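Elastase inhibitor AFUEI (Aspergillus fumigatus Af293, PDB 3W0E) inhibits elastases, non-competitively that of its own fungus, and also human leukocyte elastase, and belongs to the I78 family of peptidase inhibitors. Local coordinates at residues N27-N32 with L52-N57. Residues are numbered along the deposited sequence; the frame is centred on the assembly and turned at random.
Sequences NALQSN and LNIQVN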
ATOM      1  N   ASN A  27      -4.969  11.243 -15.951  1.00 23.66           N
ATOM      2  CA  ASN A  27      -5.003  10.811 -17.339  1.00 26.70           C
ATOM      3  C   ASN A  27      -3.626  10.397 -17.829  1.00 25.03           C
ATOM      4  O   ASN A  27      -3.504   9.660 -18.809  1.00 32.69           O
ATOM      5  CB  ASN A  27      -5.598  11.899 -18.235  1.00 23.96           C
ATOM      6  CG  ASN A  27      -7.083  12.102 -17.996  1.00 26.86           C
ATOM      7  OD1 ASN A  27      -7.734  11.302 -17.314  1.00 26.03           O
ATOM      8  ND2 ASN A  27      -7.633  13.169 -18.575  1.00 27.92           N
ATOM      9  N   ALA A  28      -2.591  10.862 -17.138  1.00 24.03           N
ATOM     10  CA  ALA A  28      -1.209  10.525 -17.499  1.00 28.71           C
ATOM     11  C   ALA A  28      -0.786   9.135 -17.008  1.00 34.56           C
ATOM     12  O   ALA A  28       0.134   8.530 -17.561  1.00 29.19           O
ATOM     13  CB  ALA A  28      -0.242  11.590 -16.987  1.00 27.01           C
ATOM     14  N   LEU A  29      -1.456   8.629 -15.974  1.00 29.88           N
ATOM     15  CA  LEU A  29      -1.141   7.300 -15.448  1.00 32.44           C
ATOM     16  C   LEU A  29      -1.653   6.191 -16.368  1.00 33.00           C
ATOM     17  O   LEU A  29      -2.796   6.229 -16.836  1.00 35.89           O
ATOM     18  CB  LEU A  29      -1.709   7.130 -14.038  1.00 27.14           C
ATOM     19  CG  LEU A  29      -1.120   8.098 -13.014  1.00 26.31           C
ATOM     20  CD1 LEU A  29      -1.974   8.120 -11.743  1.00 25.51           C
ATOM     21  CD2 LEU A  29       0.326   7.722 -12.689  1.00 34.07           C
ATOM     22  N   GLN A  30      -0.800   5.204 -16.628  1.00 31.47           N
ATOM     23  CA  GLN A  30      -1.132   4.117 -17.548  1.00 35.56           C
ATOM     24  C   GLN A  30      -1.607   2.848 -16.824  1.00 33.66           C
ATOM     25  O   GLN A  30      -2.086   1.904 -17.452  1.00 27.88           O
ATOM     26  CB  GLN A  30       0.075   3.808 -18.441  1.00 37.21           C
ATOM     27  CG  GLN A  30       0.788   5.068 -18.951  1.00 44.86           C
ATOM     28  CD  GLN A  30       2.255   4.826 -19.299  1.00 55.51           C
ATOM     29  OE1 GLN A  30       2.629   3.742 -19.757  1.00 54.24           O
ATOM     30  NE2 GLN A  30       3.094   5.837 -19.074  1.00 48.97           N
ATOM     31  N   SER A  31      -1.521   2.819 -15.502  1.00 31.10           N
ATOM     32  CA  SER A  31      -1.984   1.664 -14.742  1.00 26.49           C
ATOM     33  C   SER A  31      -3.459   1.407 -14.950  1.00 24.21           C
ATOM     34  O   SER A  31      -4.209   2.317 -15.158  1.00 27.62           O
ATOM     35  CB  SER A  31      -1.709   1.825 -13.251  1.00 26.59           C
ATOM     36  OG  SER A  31      -0.344   1.737 -12.945  1.00 31.15           O
ATOM     37  N   ASN A  32      -3.862   0.154 -14.866  1.00 24.38           N
ATOM     38  CA  ASN A  32      -5.265  -0.206 -14.957  1.00 29.26           C
ATOM     39  C   ASN A  32      -5.547  -1.475 -14.148  1.00 28.30           C
ATOM     40  O   ASN A  32      -5.023  -2.511 -14.459  1.00 27.67           O
ATOM     41  CB  ASN A  32      -5.635  -0.411 -16.432  1.00 31.82           C
ATOM     42  CG  ASN A  32      -7.110  -0.638 -16.645  1.00 37.46           C
ATOM     43  OD1 ASN A  32      -7.531  -1.083 -17.700  1.00 44.91           O
ATOM     44  ND2 ASN A  32      -7.889  -0.364 -15.645  1.00 36.56           N
ATOM     45  N   LEU A  52      -3.392   0.296  -9.094  1.00 15.73           N
ATOM     46  CA  LEU A  52      -2.699   1.408  -8.485  1.00 18.88           C
ATOM     47  C   LEU A  52      -3.687   2.126  -7.578  1.00 17.35           C
ATOM     48  O   LEU A  52      -4.761   2.541  -8.019  1.00 16.78           O
ATOM     49  CB  LEU A  52      -2.149   2.362  -9.537  1.00 16.49           C
ATOM     50  CG  LEU A  52      -1.528   3.642  -8.990  1.00 21.29           C
ATOM     51  CD1 LEU A  52      -0.411   3.330  -7.978  1.00 22.28           C
ATOM     52  CD2 LEU A  52      -0.992   4.491 -10.135  1.00 19.20           C
ATOM     53  N   ASN A  53      -3.321   2.254  -6.309  1.00 18.79           N
ATOM     54  CA  ASN A  53      -4.135   2.992  -5.351  1.00 17.64           C
ATOM     55  C   ASN A  53      -3.514   4.339  -5.085  1.00 14.48           C
ATOM     56  O   ASN A  53      -2.360   4.435  -4.697  1.00 17.16           O
ATOM     57  CB  ASN A  53      -4.266   2.226  -4.031  1.00 16.41           C
ATOM     58  CG  ASN A  53      -4.969   0.913  -4.193  1.00 14.65           C
ATOM     59  OD1 ASN A  53      -6.187   0.863  -4.354  1.00 18.48           O
ATOM     60  ND2 ASN A  53      -4.206  -0.172  -4.169  1.00 23.60           N
ATOM     61  N   ILE A  54      -4.289   5.393  -5.317  1.00 18.94           N
ATOM     62  CA  ILE A  54      -3.833   6.743  -5.041  1.00 14.72           C
ATOM     63  C   ILE A  54      -4.581   7.214  -3.803  1.00 13.04           C
ATOM     64  O   ILE A  54      -5.805   7.320  -3.820  1.00 13.59           O
ATOM     65  CB  ILE A  54      -4.175   7.666  -6.203  1.00 15.76           C
ATOM     66  CG1 ILE A  54      -3.532   7.146  -7.497  1.00 15.87           C
ATOM     67  CG2 ILE A  54      -3.716   9.095  -5.899  1.00 16.65           C
ATOM     68  CD1 ILE A  54      -2.041   7.309  -7.535  1.00 19.52           C
ATOM     69  N   GLN A  55      -3.858   7.482  -2.727  1.00 15.36           N
ATOM     70  CA  GLN A  55      -4.509   7.851  -1.489  1.00 17.86           C
ATOM     71  C   GLN A  55      -4.425   9.358  -1.361  1.00 15.80           C
ATOM     72  O   GLN A  55      -3.333   9.941  -1.482  1.00 15.80           O
ATOM     73  CB  GLN A  55      -3.819   7.174  -0.301  1.00 21.52           C
ATOM     74  CG  GLN A  55      -4.593   7.301   0.995  1.00 25.81           C
ATOM     75  CD  GLN A  55      -4.319   6.161   1.966  1.00 26.89           C
ATOM     76  OE1 GLN A  55      -3.415   5.335   1.761  1.00 34.45           O
ATOM     77  NE2 GLN A  55      -5.113   6.102   3.025  1.00 29.37           N
ATOM     78  N   VAL A  56      -5.571   9.991  -1.130  1.00 13.87           N
ATOM     79  CA  VAL A  56      -5.605  11.443  -1.024  1.00 16.06           C
ATOM     80  C   VAL A  56      -6.129  11.843   0.360  1.00 17.00           C
ATOM     81  O   VAL A  56      -6.736  11.030   1.086  1.00 14.86           O
ATOM     82  CB  VAL A  56      -6.465  12.083  -2.163  1.00 12.60           C
ATOM     83  CG1 VAL A  56      -5.871  11.766  -3.543  1.00 13.33           C
ATOM     84  CG2 VAL A  56      -7.914  11.597  -2.090  1.00 14.12           C
ATOM     85  N   ASN A  57      -5.863  13.080   0.751  1.00 15.50           N
ATOM     86  CA  ASN A  57      -6.505  13.634   1.945  1.00 17.14           C
ATOM     87  C   ASN A  57      -7.863  14.245   1.633  1.00 18.85           C
ATOM     88  O   ASN A  57      -8.387  14.100   0.515  1.00 16.34           O
ATOM     89  CB  ASN A  57      -5.593  14.642   2.658  1.00 19.97           C
ATOM     90  CG  ASN A  57      -5.253  15.848   1.802  1.00 19.47           C
ATOM     91  OD1 ASN A  57      -5.958  16.170   0.833  1.00 16.89           O
ATOM     92  ND2 ASN A  57      -4.158  16.540   2.162  1.00 22.07           N
TER
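L52, at the start of strand 52-56, meets two residues of the loop that follows helix 23-28: S31 at the root of its side chain and L29 at the tip. The tightest approach is S31 CB to L52 CB at 3.8 Å, close to where the backbones come nearest, 6.3 Å between the CA atoms of S31 and L52. Further out, L52 CD2 passes S31 OG at 4.0 Å, a van der Waals contact of methyl and hydroxyl oxygen, and reaches L29 CD1 at 4.1 Å. The two leucine side chains cross at about a right angle, meeting through one methyl each. With CG of L52 anti to its backbone N, chi1 174° and chi2 56° together bring CD2 to L29 and S31. The same L29 CD1 also touches I54 CD1, at 4.3 Å, so a single methyl bridges two strand residues that point to the same face of the sheet.

Around this patch, helix 2-15 closes one side, with C5 and A9 against L52, while I34 and Y21 pack on both L29 and I54. E8 of that helix fixes the loop by its carboxylate: OE1 is hydrogen-bonded to S31 OG and OE2 to the backbone N of Q30. S31 thus gives its polar bond to the helix while CB and the flank of OG rest on L52. Backbone bonds of L52 to P33 and R35, and of I54 to R35 and L37, hold strand 52-56 parallel to strand 34-37 in the mixed sheet.

This is part of the hydrophobic core of the small inhibitor, with L29 towards its margin; the loop packs beside the place where helix 2-15 meets the sheet, touching both. Dispersion and the burial of apolar carbon hold loop to strand, whereas the hydrogen bonds of S31 OG and the Q30 N-H to E8 tie it to the helix.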